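Local coordinates for protein BT_4661 (Bacteroides thetaiotaomicron, PDB 4AK2) that probably binds heparin and heparan sulphate at the cell surface, through this ligand-binding domain, as a SusE-like protein of a heparin utilisation locus, at residues N64-K69 / D163-N168; C89-V94 / N244-G249; L158-D163 / I272-D277. One frame throughout, in Å; residues are numbered along the deposited sequence.

Contact 1. Residues N64-K69 / D163-N168; sequences NPNNTK and DFFYYN. With NA (sodium ion), chain C; IDS (2-O-sulfo-alpha-L-idopyranuronic acid), chain B; SGN (2-deoxy-6-O-sulfo-2-(sulfoamino)-alpha-D-glucopyranose), chain D.
Pro65 and Tyr167 make the closest approach between the loop 64-69 and the strand 163-168. Their side chains come from opposite directions, and the proline ring meets the phenol oxygen, with Pro65 CD 3.5 Å from Tyr167 OH. The Tyr167 ring reaches the loop because CG lies anti to the carbonyl carbon (chi1 -60°). The polar partner of this hydroxyl is His63, just before the loop; with Pro65 it makes only a packing contact. Phe165 points toward the loop as well, and its ring packs edge-to-face with His63.

No hydrogen bond crosses between the two segments. The polar bonds lie within the loop and give it its shape. Asn64 OD1 accepts from Asn66 N at 3.0 Å, an Asx turn, with the donor tilted 35° from the carbonyl plane. The backbone oxygen of Asn64 takes two N-H groups, from Asn67 and Thr68. Thr68 OG1 donates to Asn67 OD1 at 3.0 Å, nearly along the C=O axis. This bond fixes the Asn67 amide with its ND2 turned to the sugar.

Both segments reach the bound glycan. Asn67 ND2 makes a weak hydrogen bond to O2S of the SGN sulfoamino group in chain D, at 3.0 Å. On the strand side, O3 of the IDS in chain B donates to Asp163 OD2 at 2.6 Å. The backbone oxygen of Asp163 binds the sodium ion at 2.9 Å, and water 1 and Ser270 are further ligands. The loop and Asp163 thus form two sides of a pocket for a sulfated glycan, with a sodium site beside it.

Contact 2. Residues C89-V94 / N244-G249; sequences CGMVMV and NGAMIG
Two beta-sheets meet face to face here. The strand segment 89-94 belongs to the four-strand sheet that also holds strands 56-63 and 105-115. Segment 244-249 lies on strand 241-254, which belongs to the larger mixed sheet. The contact is buried; its centre lies about 5 Å from the centre of the chain, and it joins the two sheets through their side chains. The backbones stay well apart: CA of Cys89 is 8.0 Å from CA of Ile248, and CA of Met91 is 8.9 Å from CA of Ala246. No hydrogen bond links the segments.

Two apolar pairs carry the packing. Cys89 and Met91 point toward the opposing sheet, as do Ala246 and Ile248. Between Cys89 and Met91 comes Gly90, whose backbone pairs with Phe113 in its own sheet. Phe273, on the neighbouring strand 268-276, touches all four contact residues and fills in beside them. His63 of strand 56-63 also packs on Ile248.

Met91 is modelled in two conformers. In the one described here it bridges its part of the gap with an extended chain. CG is anti to the backbone N (chi1 174°), and the chain stays straight to the methyl end. In this conformer both of its last two atoms lie against one small group, the Ala246 methyl. Met91 SD and Met91 CE are each 4.0 Å from Ala246 CB. A short residue thus receives a long one.

At Cys89 the roles are reversed, and the long side chain comes from the other strand. Ile248 is extended through CG1, with chi1 -177°, and reaches across with its terminal methyl. This carbon meets the methylene of the cysteine, not its sulfur: Ile248 CD1 lies 3.7 Å from Cys89 CB.

Contact 3. Residues L158-D163 / I272-D277; sequences LDYRRD and IFIWFD. With NA (sodium ion), chain C; SGN (2-deoxy-6-O-sulfo-2-(sulfoamino)-alpha-D-glucopyranose), chain E; IDS (2-O-sulfo-alpha-L-idopyranuronic acid), chain F; IDS (2-O-sulfo-alpha-L-idopyranuronic acid), chain B.
Strands 157-161 and 268-276, which carry most of segments 158-163 and 272-277, belong to one branched or curled mixed beta-sheet but are not paired with each other. Strand 241-254 pairs antiparallel with both. The nearest CA atoms, Tyr160 and Ile272, are 10.7 Å apart. The chain turns a corner at Arg162, so the strands before and after it belong to different sheets or faces.

Tyr160 spans the gap. With CG beside the backbone N (chi1 -80°), the ring swings its hydroxyl to two isoleucines. The Tyr160 side chain crosses that of Ile272 at about a right angle, with Tyr160 OH 3.7 Å from Ile272 CG2. Ile274 CD1 touches the same oxygen. Val229 packs on all three side chains. Within this buried apolar patch the hydroxyl has a polar partner: Tyr160 OH donates to water 2, which lies in the ring plane and in turn donates to Ile272 O.

Around the corner the side chains serve the glycan. The Arg161 guanidinium lies between Arg162 NH2 over one face and O1S of the SGN in chain E over the other. Its edge faces O3 of that sugar, to which NH1 donates at 3.0 Å and NH2 at 3.2 Å. A leucine here lacks the guanidinium that lies against O1S and would probably leave O3 without these two donors. Gln261 O accepts from Arg161 NE. Arg162 grips the carboxylate of the IDS in chain F with two separate bonds: NE reaches O6B at 2.8 Å, nearly straight at 169°, and NH2 reaches O6A at 2.9 Å.

The contacts lie close together, with centres 8 Å apart for contacts 1 and 2, 10 Å for contacts 2 and 3, and 12 Å for contacts 1 and 3. Their segments alternate along the chain: 64-69 and 89-94 come first, then 158-163 and 163-168, then 244-249 and 272-277. Strand 241-254 ties them together. It is a sheet neighbour of 163-168, 157-161 and 268-276, and in contact 2 it packs on the other sheet. Contacts 1 and 3 share Asp163, the sodium ion and the IDS of chain B. The glycan pocket draws on loop 64-69 and residues 161-163, and the buried packing of contact 2 lies close by, consistent with one compact framework.

Contact 1. Residues N64-K69 / D163-N168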
loop_
_atom_site.group_PDB
_atom_site.type_symbol
_atom_site.label_atom_id
_atom_site.label_comp_id
_atom_site.label_asym_id
_atom_site.label_seq_id
_atom_site.Cartn_x
_atom_site.Cartn_y
_atom_site.Cartn_z
ATOM N N ASN A 64 10.126 1.041 -3.789
ATOM C CA ASN A 64 10.404 2.421 -4.210
ATOM C C ASN A 64 11.454 2.367 -5.331
ATOM O O ASN A 64 12.558 1.813 -5.146
ATOM C CB ASN A 64 10.977 3.165 -2.988
ATOM C CG ASN A 64 11.231 4.643 -3.229
ATOM O OD1 ASN A 64 11.490 5.107 -4.343
ATOM N ND2 ASN A 64 11.143 5.411 -2.144
ATOM N N PRO A 65 11.117 2.913 -6.506
ATOM C CA PRO A 65 12.033 2.762 -7.619
ATOM C C PRO A 65 13.417 3.414 -7.357
ATOM O O PRO A 65 14.400 3.014 -7.986
ATOM C CB PRO A 65 11.274 3.427 -8.787
ATOM C CG PRO A 65 10.364 4.411 -8.114
ATOM C CD PRO A 65 9.952 3.754 -6.834
ATOM N N ASN A 66 13.490 4.367 -6.418
ATOM C CA ASN A 66 14.745 5.138 -6.178
ATOM C C ASN A 66 15.793 4.299 -5.448
ATOM O O ASN A 66 16.977 4.554 -5.534
ATOM C CB ASN A 66 14.458 6.395 -5.325
ATOM C CG ASN A 66 13.559 7.390 -6.020
ATOM O OD1 ASN A 66 12.441 7.721 -5.517
ATOM N ND2 ASN A 66 13.918 7.721 -7.227
ATOM N N ASN A 67 15.363 3.259 -4.742
ATOM C CA ASN A 67 16.264 2.522 -3.852
ATOM C C ASN A 67 15.996 1.034 -3.625
ATOM O O ASN A 67 16.797 0.386 -2.981
ATOM C CB ASN A 67 16.387 3.241 -2.492
ATOM C CG ASN A 67 15.026 3.474 -1.828
ATOM O OD1 ASN A 67 14.152 2.599 -1.830
ATOM N ND2 ASN A 67 14.856 4.639 -1.206
ATOM N N THR A 68 14.860 0.505 -4.093
ATOM C CA THR A 68 14.537 -0.881 -3.815
ATOM C C THR A 68 14.670 -1.718 -5.067
ATOM O O THR A 68 14.402 -1.225 -6.170
ATOM C CB THR A 68 13.051 -0.971 -3.345
ATOM O OG1 THR A 68 12.813 0.004 -2.303
ATOM C CG2 THR A 68 12.732 -2.364 -2.796
ATOM N N LYS A 69 15.093 -2.974 -4.899
ATOM C CA LYS A 69 15.130 -3.927 -5.986
ATOM C C LYS A 69 14.443 -5.233 -5.545
ATOM O O LYS A 69 14.335 -5.497 -4.342
ATOM C CB LYS A 69 16.590 -4.191 -6.383
ATOM C CG LYS A 69 17.312 -2.938 -6.953
ATOM N N ASP A 163 5.751 13.007 -0.667
ATOM C CA ASP A 163 6.253 11.794 -1.287
ATOM C C ASP A 163 5.088 10.813 -1.532
ATOM O O ASP A 163 5.102 9.669 -1.036
ATOM C CB ASP A 163 7.398 11.171 -0.467
ATOM C CG ASP A 163 8.635 12.063 -0.380
ATOM O OD1 ASP A 163 8.797 12.941 -1.229
ATOM O OD2 ASP A 163 9.383 11.839 0.562
ATOM N N PHE A 164 4.133 11.260 -2.329
ATOM C CA PHE A 164 2.988 10.454 -2.707
ATOM C C PHE A 164 3.291 9.770 -4.028
ATOM O O PHE A 164 3.833 10.385 -4.960
ATOM C CB PHE A 164 1.743 11.320 -2.850
ATOM C CG PHE A 164 1.371 12.072 -1.607
ATOM C CD1 PHE A 164 0.537 11.500 -0.666
ATOM C CD2 PHE A 164 1.853 13.368 -1.377
ATOM C CE1 PHE A 164 0.188 12.188 0.472
ATOM C CE2 PHE A 164 1.513 14.071 -0.237
ATOM C CZ PHE A 164 0.687 13.480 0.705
ATOM N N PHE A 165 2.976 8.484 -4.128
ATOM C CA PHE A 165 3.222 7.690 -5.337
ATOM C C PHE A 165 1.966 6.857 -5.594
ATOM O O PHE A 165 1.334 6.336 -4.613
ATOM C CB PHE A 165 4.338 6.677 -5.171
ATOM C CG PHE A 165 5.710 7.281 -4.893
ATOM C CD1 PHE A 165 6.026 7.769 -3.598
ATOM C CD2 PHE A 165 6.714 7.299 -5.877
ATOM C CE1 PHE A 165 7.271 8.283 -3.302
ATOM C CE2 PHE A 165 7.972 7.806 -5.558
ATOM C CZ PHE A 165 8.246 8.303 -4.287
ATOM N N TYR A 166 1.616 6.628 -6.840
ATOM C CA TYR A 166 0.507 5.769 -7.181
ATOM C C TYR A 166 0.894 4.760 -8.221
ATOM O O TYR A 166 1.567 5.117 -9.239
ATOM C CB TYR A 166 -0.671 6.609 -7.721
ATOM C CG TYR A 166 -1.896 5.799 -8.062
ATOM C CD1 TYR A 166 -2.848 5.533 -7.082
ATOM C CD2 TYR A 166 -2.119 5.327 -9.345
ATOM C CE1 TYR A 166 -3.976 4.798 -7.370
ATOM C CE2 TYR A 166 -3.239 4.576 -9.667
ATOM C CZ TYR A 166 -4.170 4.311 -8.638
ATOM O OH TYR A 166 -5.347 3.605 -8.844
ATOM N N TYR A 167 0.465 3.505 -8.087
ATOM C CA TYR A 167 0.793 2.454 -9.056
ATOM C C TYR A 167 -0.506 1.840 -9.532
ATOM O O TYR A 167 -1.220 1.196 -8.748
ATOM C CB TYR A 167 1.692 1.381 -8.423
ATOM C CG TYR A 167 2.965 2.022 -7.955
ATOM C CD1 TYR A 167 3.973 2.327 -8.897
ATOM C CD2 TYR A 167 3.158 2.405 -6.642
ATOM C CE1 TYR A 167 5.113 3.022 -8.533
ATOM C CE2 TYR A 167 4.352 3.074 -6.250
ATOM C CZ TYR A 167 5.329 3.371 -7.217
ATOM O OH TYR A 167 6.485 4.045 -6.865
ATOM N N ASN A 168 -0.838 2.051 -10.800
ATOM C CA ASN A 168 -2.003 1.398 -11.383
ATOM C C ASN A 168 -1.783 -0.098 -11.355
ATOM O O ASN A 168 -0.670 -0.594 -11.621
ATOM C CB ASN A 168 -2.158 1.840 -12.847
ATOM C CG ASN A 168 -3.402 1.246 -13.479
ATOM O OD1 ASN A 168 -4.459 1.227 -12.878
ATOM N ND2 ASN A 168 -3.266 0.710 -14.673
HETATM NA NA NA C . 6.438 7.767 0.631
HETATM C C1 IDS B . 14.014 14.653 1.339
HETATM C C2 IDS B . 13.101 13.595 1.902
HETATM C C3 IDS B . 12.547 12.596 0.853
HETATM C C4 IDS B . 13.638 12.111 -0.090
HETATM C C5 IDS B . 14.343 13.350 -0.657
HETATM C C6 IDS B . 15.329 13.000 -1.727
HETATM O O2 IDS B . 13.790 12.955 2.986
HETATM O O3 IDS B . 11.519 13.253 0.097
HETATM O O4 IDS B . 14.533 11.293 0.674
HETATM O O5 IDS B . 14.936 14.082 0.422
HETATM O O6A IDS B . 14.884 12.391 -2.725
HETATM O O6B IDS B . 16.526 13.315 -1.596
HETATM S S IDS B . 13.040 12.217 4.101
HETATM O O1S IDS B . 13.979 12.253 5.230
HETATM O O2S IDS B . 11.799 12.961 4.340
HETATM O O3S IDS B . 12.779 10.835 3.598
HETATM C C1 SGN D . 15.036 10.105 0.035
HETATM C C2 SGN D . 15.172 9.012 1.102
HETATM C C3 SGN D . 16.175 9.410 2.168
HETATM C C4 SGN D . 17.496 9.770 1.494
HETATM C C5 SGN D . 17.304 10.832 0.381
HETATM C C6 SGN D . 18.529 11.047 -0.456
HETATM N N2 SGN D . 13.905 8.746 1.739
HETATM O O3 SGN D . 16.418 8.269 2.996
HETATM O O4 SGN D . 18.390 10.423 2.411
HETATM O O5 SGN D . 16.302 10.370 -0.552
HETATM O O6 SGN D . 18.974 9.784 -0.966
HETATM S S1 SGN D . 12.790 7.803 1.083
HETATM O O1S SGN D . 12.115 8.567 0.073
HETATM O O2S SGN D . 13.529 6.688 0.563
HETATM O O3S SGN D . 11.732 7.465 2.243
HETATM S S2 SGN D . 20.409 9.769 -1.601
HETATM O O4S SGN D . 21.462 10.191 -0.654
HETATM O O5S SGN D . 20.404 10.869 -2.764
HETATM O O6S SGN D . 20.547 8.425 -2.114
HETATM O O HOH W 1 8.023 5.869 -0.062
#

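Contact 2. Residues C89-V94 / N244-G249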
loop_
_atom_site.group_PDB
_atom_site.type_symbol
_atom_site.label_atom_id
_atom_site.label_comp_id
_atom_site.label_asym_id
_atom_site.label_seq_id
_atom_site.Cartn_x
_atom_site.Cartn_y
_atom_site.Cartn_z
ATOM N N CYS A 89 7.435 1.172 3.206
ATOM C CA CYS A 89 6.882 0.027 2.513
ATOM C C CYS A 89 7.387 -0.041 1.092
ATOM O O CYS A 89 7.737 0.973 0.477
ATOM C CB CYS A 89 5.352 0.107 2.480
ATOM S SG CYS A 89 4.520 -0.086 4.064
ATOM N N GLY A 90 7.391 -1.261 0.563
ATOM C CA GLY A 90 7.692 -1.496 -0.839
ATOM C C GLY A 90 6.578 -2.316 -1.469
ATOM O O GLY A 90 5.705 -2.907 -0.771
ATOM N N MET A 91 6.590 -2.427 -2.786
ATOM C CA MET A 91 5.553 -3.122 -3.549
ATOM C C MET A 91 6.208 -3.774 -4.773
ATOM O O MET A 91 7.012 -3.097 -5.456
ATOM C CB MET A 91 4.488 -2.118 -3.977
ATOM C CG MET A 91 3.433 -2.690 -4.899
ATOM S SD MET A 91 2.432 -1.340 -5.567
ATOM C CE MET A 91 1.271 -2.292 -6.541
ATOM N N VAL A 92 5.882 -5.014 -5.060
ATOM C CA VAL A 92 6.252 -5.696 -6.278
ATOM C C VAL A 92 4.991 -6.176 -6.992
ATOM O O VAL A 92 3.944 -6.388 -6.346
ATOM C CB VAL A 92 7.245 -6.875 -6.079
ATOM C CG1 VAL A 92 8.489 -6.432 -5.308
ATOM C CG2 VAL A 92 6.563 -8.021 -5.350
ATOM N N MET A 93 5.037 -6.393 -8.289
ATOM C CA MET A 93 4.037 -7.144 -9.028
ATOM C C MET A 93 4.632 -8.495 -9.413
ATOM O O MET A 93 5.696 -8.542 -10.060
ATOM C CB MET A 93 3.580 -6.385 -10.279
ATOM C CG MET A 93 2.754 -5.142 -9.989
ATOM S SD MET A 93 1.137 -5.453 -9.183
ATOM C CE MET A 93 0.395 -6.474 -10.438
ATOM N N VAL A 94 3.956 -9.577 -8.986
ATOM C CA VAL A 94 4.324 -10.944 -9.347
ATOM C C VAL A 94 3.480 -11.421 -10.479
ATOM O O VAL A 94 2.239 -11.234 -10.427
ATOM C CB VAL A 94 4.243 -11.900 -8.164
ATOM C CG1 VAL A 94 4.521 -13.327 -8.607
ATOM C CG2 VAL A 94 5.192 -11.440 -7.087
ATOM N N ASN A 244 -7.895 1.616 -9.500
ATOM C CA ASN A 244 -7.628 0.213 -9.294
ATOM C C ASN A 244 -6.118 0.129 -9.241
ATOM O O ASN A 244 -5.433 0.087 -10.278
ATOM C CB ASN A 244 -8.237 -0.671 -10.386
ATOM C CG ASN A 244 -8.088 -2.119 -10.078
ATOM O OD1 ASN A 244 -6.977 -2.635 -10.010
ATOM N ND2 ASN A 244 -9.217 -2.777 -9.850
ATOM N N GLY A 245 -5.569 0.254 -8.054
ATOM C CA GLY A 245 -4.152 0.532 -7.888
ATOM C C GLY A 245 -3.799 0.853 -6.464
ATOM O O GLY A 245 -4.660 0.753 -5.570
ATOM N N ALA A 246 -2.553 1.210 -6.203
ATOM C CA ALA A 246 -2.045 1.330 -4.846
ATOM C C ALA A 246 -1.342 2.661 -4.630
ATOM O O ALA A 246 -0.499 3.062 -5.465
ATOM C CB ALA A 246 -1.098 0.186 -4.520
ATOM N N MET A 247 -1.612 3.339 -3.533
ATOM C CA MET A 247 -1.019 4.636 -3.163
ATOM C C MET A 247 -0.241 4.545 -1.892
ATOM O O MET A 247 -0.714 3.975 -0.865
ATOM C CB MET A 247 -2.108 5.715 -3.085
ATOM C CG MET A 247 -1.579 7.144 -2.809
ATOM S SD MET A 247 -1.197 7.528 -1.082
ATOM C CE MET A 247 -2.849 7.754 -0.436
ATOM N N ILE A 248 0.971 5.111 -1.924
ATOM C CA ILE A 248 1.781 5.281 -0.726
ATOM C C ILE A 248 2.153 6.752 -0.553
ATOM O O ILE A 248 2.410 7.422 -1.589
ATOM C CB ILE A 248 2.980 4.328 -0.707
ATOM C CG1 ILE A 248 3.778 4.468 0.586
ATOM C CG2 ILE A 248 3.905 4.573 -1.930
ATOM C CD1 ILE A 248 4.839 3.386 0.768
ATOM N N GLY A 249 2.170 7.256 0.667
ATOM C CA GLY A 249 2.656 8.637 0.969
ATOM C C GLY A 249 3.397 8.632 2.251
ATOM O O GLY A 249 3.177 7.798 3.123
#

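Contact 3. Residues L158-D163 / I272-D277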
loop_
_atom_site.group_PDB
_atom_site.type_symbol
_atom_site.label_atom_id
_atom_site.label_comp_id
_atom_site.label_asym_id
_atom_site.label_seq_id
_atom_site.Cartn_x
_atom_site.Cartn_y
_atom_site.Cartn_z
ATOM N N LEU A 158 -0.747 12.668 13.749
ATOM C CA LEU A 158 -0.231 11.871 12.623
ATOM C C LEU A 158 -0.895 12.357 11.332
ATOM O O LEU A 158 -2.108 12.505 11.280
ATOM C CB LEU A 158 -0.604 10.399 12.889
ATOM C CG LEU A 158 0.016 9.386 11.913
ATOM C CD1 LEU A 158 1.542 9.285 12.114
ATOM C CD2 LEU A 158 -0.591 8.017 12.123
ATOM N N ASP A 159 -0.107 12.700 10.309
ATOM C CA ASP A 159 -0.707 13.271 9.095
ATOM C C ASP A 159 0.128 13.014 7.868
ATOM O O ASP A 159 1.362 13.096 7.954
ATOM C CB ASP A 159 -0.865 14.783 9.292
ATOM C CG ASP A 159 -1.955 15.417 8.466
ATOM O OD1 ASP A 159 -2.978 14.762 8.207
ATOM O OD2 ASP A 159 -1.817 16.616 8.083
ATOM N N TYR A 160 -0.511 12.709 6.742
ATOM C CA TYR A 160 0.233 12.675 5.475
ATOM C C TYR A 160 0.925 14.005 5.253
ATOM O O TYR A 160 0.459 15.074 5.644
ATOM C CB TYR A 160 -0.706 12.358 4.327
ATOM C CG TYR A 160 -1.058 10.882 4.166
ATOM C CD1 TYR A 160 -0.261 10.050 3.399
ATOM C CD2 TYR A 160 -2.213 10.323 4.766
ATOM C CE1 TYR A 160 -0.551 8.700 3.205
ATOM C CE2 TYR A 160 -2.497 9.006 4.580
ATOM C CZ TYR A 160 -1.717 8.192 3.813
ATOM O OH TYR A 160 -2.067 6.867 3.615
ATOM N N ARG A 161 2.046 13.906 4.528
ATOM C CA ARG A 161 2.960 15.078 4.330
ATOM C C ARG A 161 3.489 15.285 2.919
ATOM O O ARG A 161 3.474 16.437 2.429
ATOM C CB ARG A 161 4.127 15.042 5.325
ATOM C CG ARG A 161 5.137 16.210 5.233
ATOM C CD ARG A 161 4.449 17.562 5.420
ATOM N NE ARG A 161 5.410 18.667 5.358
ATOM C CZ ARG A 161 5.835 19.221 4.226
ATOM N NH1 ARG A 161 5.400 18.773 3.038
ATOM N NH2 ARG A 161 6.739 20.188 4.273
ATOM N N ARG A 162 4.066 14.250 2.316
ATOM C CA ARG A 162 4.897 14.434 1.104
ATOM C C ARG A 162 5.104 13.060 0.490
ATOM O O ARG A 162 4.708 12.041 1.081
ATOM C CB ARG A 162 6.268 15.067 1.441
ATOM C CG ARG A 162 7.109 14.299 2.424
ATOM C CD ARG A 162 8.564 14.757 2.513
ATOM N NE ARG A 162 8.728 16.118 3.049
ATOM C CZ ARG A 162 8.780 16.457 4.333
ATOM N NH1 ARG A 162 8.520 15.547 5.291
ATOM N NH2 ARG A 162 9.023 17.725 4.675
ATOM N N ASP A 163 5.751 13.007 -0.667
ATOM C CA ASP A 163 6.253 11.794 -1.287
ATOM C C ASP A 163 5.088 10.813 -1.532
ATOM O O ASP A 163 5.102 9.669 -1.036
ATOM C CB ASP A 163 7.398 11.171 -0.467
ATOM C CG ASP A 163 8.635 12.063 -0.380
ATOM O OD1 ASP A 163 8.797 12.941 -1.229
ATOM O OD2 ASP A 163 9.383 11.839 0.562
ATOM N N ILE A 272 2.037 2.590 5.469
ATOM C CA ILE A 272 0.772 2.004 4.974
ATOM C C ILE A 272 0.620 2.203 3.466
ATOM O O ILE A 272 0.864 3.290 2.941
ATOM C CB ILE A 272 -0.443 2.565 5.764
ATOM C CG1 ILE A 272 -1.755 1.828 5.407
ATOM C CG2 ILE A 272 -0.630 4.061 5.562
ATOM C CD1 ILE A 272 -2.929 2.165 6.332
ATOM N N PHE A 273 0.175 1.151 2.809
ATOM C CA PHE A 273 -0.224 1.220 1.422
ATOM C C PHE A 273 -1.733 1.176 1.301
ATOM O O PHE A 273 -2.373 0.387 2.043
ATOM C CB PHE A 273 0.369 0.038 0.622
ATOM C CG PHE A 273 1.404 0.421 -0.406
ATOM C CD1 PHE A 273 1.019 1.047 -1.587
ATOM C CD2 PHE A 273 2.711 0.049 -0.199
ATOM C CE1 PHE A 273 1.968 1.394 -2.545
ATOM C CE2 PHE A 273 3.685 0.360 -1.156
ATOM C CZ PHE A 273 3.293 1.015 -2.332
ATOM N N ILE A 274 -2.342 2.004 0.481
ATOM C CA ILE A 274 -3.775 1.947 0.243
ATOM C C ILE A 274 -3.999 1.284 -1.119
ATOM O O ILE A 274 -3.450 1.717 -2.139
ATOM C CB ILE A 274 -4.403 3.368 0.171
ATOM C CG1 ILE A 274 -4.007 4.247 1.358
ATOM C CG2 ILE A 274 -5.922 3.257 -0.015
ATOM C CD1 ILE A 274 -4.156 3.652 2.714
ATOM N N TRP A 275 -4.765 0.196 -1.164
ATOM C CA TRP A 275 -5.035 -0.520 -2.386
ATOM C C TRP A 275 -6.477 -0.355 -2.747
ATOM O O TRP A 275 -7.367 -0.893 -2.008
ATOM C CB TRP A 275 -4.618 -1.983 -2.268
ATOM C CG TRP A 275 -4.874 -2.851 -3.465
ATOM C CD1 TRP A 275 -5.376 -2.505 -4.708
ATOM C CD2 TRP A 275 -4.650 -4.285 -3.517
ATOM N NE1 TRP A 275 -5.462 -3.631 -5.528
ATOM C CE2 TRP A 275 -5.045 -4.724 -4.852
ATOM C CE3 TRP A 275 -4.193 -5.230 -2.599
ATOM C CZ2 TRP A 275 -4.984 -6.063 -5.229
ATOM C CZ3 TRP A 275 -4.119 -6.561 -2.979
ATOM C CH2 TRP A 275 -4.502 -6.972 -4.278
ATOM N N PHE A 276 -6.811 0.387 -3.781
ATOM C CA PHE A 276 -8.166 0.644 -4.256
ATOM C C PHE A 276 -8.577 -0.421 -5.241
ATOM O O PHE A 276 -7.896 -0.705 -6.216
ATOM C CB PHE A 276 -8.226 1.988 -5.020
ATOM C CG PHE A 276 -7.683 3.157 -4.249
ATOM C CD1 PHE A 276 -8.491 3.954 -3.423
ATOM C CD2 PHE A 276 -6.336 3.527 -4.395
ATOM C CE1 PHE A 276 -7.988 5.038 -2.739
ATOM C CE2 PHE A 276 -5.830 4.609 -3.699
ATOM C CZ PHE A 276 -6.641 5.372 -2.871
ATOM N N ASP A 277 -9.751 -1.035 -4.996
ATOM C CA ASP A 277 -10.365 -1.964 -5.971
ATOM C C ASP A 277 -11.860 -2.060 -5.646
ATOM O O ASP A 277 -12.237 -2.324 -4.489
ATOM C CB ASP A 277 -9.702 -3.355 -5.869
ATOM C CG ASP A 277 -10.063 -4.293 -6.994
ATOM O OD1 ASP A 277 -11.231 -4.329 -7.409
ATOM O OD2 ASP A 277 -9.168 -5.063 -7.401
HETATM NA NA NA C . 6.438 7.767 0.631
HETATM C C1 SGN E . 4.097 22.578 -0.298
HETATM C C2 SGN E . 4.756 21.503 0.571
HETATM C C3 SGN E . 6.276 21.592 0.391
HETATM C C4 SGN E . 6.650 21.535 -1.080
HETATM C C5 SGN E . 5.932 22.622 -1.886
HETATM C C6 SGN E . 6.157 22.397 -3.386
HETATM N N2 SGN E . 4.339 21.673 1.957
HETATM O O1 SGN E . 4.368 23.877 0.218
HETATM O O3 SGN E . 6.845 20.479 1.082
HETATM O O4 SGN E . 8.042 21.869 -1.222
HETATM O O5 SGN E . 4.534 22.453 -1.651
HETATM O O6 SGN E . 5.532 23.426 -4.130
HETATM S S1 SGN E . 2.944 21.149 2.523
HETATM O O1S SGN E . 3.082 21.007 3.956
HETATM O O2S SGN E . 1.840 22.008 2.180
HETATM O O3S SGN E . 2.711 19.755 1.855
HETATM S S2 SGN E . 5.472 23.329 -5.665
HETATM O O4S SGN E . 6.825 23.460 -6.204
HETATM O O5S SGN E . 4.557 24.606 -6.141
HETATM O O6S SGN E . 4.764 22.089 -6.012
HETATM C C1 IDS F . 8.872 20.822 -1.753
HETATM C C2 IDS F . 10.203 21.453 -2.195
HETATM C C3 IDS F . 11.118 21.834 -1.021
HETATM C C4 IDS F . 11.216 20.740 0.047
HETATM C C5 IDS F . 9.797 20.291 0.428
HETATM C C6 IDS F . 9.720 19.197 1.461
HETATM O O2 IDS F . 10.895 20.517 -3.035
HETATM O O3 IDS F . 10.677 23.048 -0.412
HETATM O O4 IDS F . 11.946 19.611 -0.449
HETATM O O5 IDS F . 9.121 19.830 -0.758
HETATM O O6A IDS F . 10.130 19.411 2.623
HETATM O O6B IDS F . 9.254 18.094 1.076
HETATM S S IDS F . 10.653 20.454 -4.586
HETATM O O1S IDS F . 11.361 19.295 -5.136
HETATM O O2S IDS F . 9.191 20.360 -4.780
HETATM O O3S IDS F . 11.182 21.740 -5.050
HETATM C C1 IDS B . 14.014 14.653 1.339
HETATM C C2 IDS B . 13.101 13.595 1.902
HETATM C C3 IDS B . 12.547 12.596 0.853
HETATM C C4 IDS B . 13.638 12.111 -0.090
HETATM C C5 IDS B . 14.343 13.350 -0.657
HETATM C C6 IDS B . 15.329 13.000 -1.727
HETATM O O2 IDS B . 13.790 12.955 2.986
HETATM O O3 IDS B . 11.519 13.253 0.097
HETATM O O4 IDS B . 14.533 11.293 0.674
HETATM O O5 IDS B . 14.936 14.082 0.422
HETATM O O6A IDS B . 14.884 12.391 -2.725
HETATM O O6B IDS B . 16.526 13.315 -1.596
HETATM S S IDS B . 13.040 12.217 4.101
HETATM O O1S IDS B . 13.979 12.253 5.230
HETATM O O2S IDS B . 11.799 12.961 4.340
HETATM O O3S IDS B . 12.779 10.835 3.598
HETATM O O HOH W 2 -0.465 5.466 1.854
HETATM O O HOH W 1 8.023 5.869 -0.062
#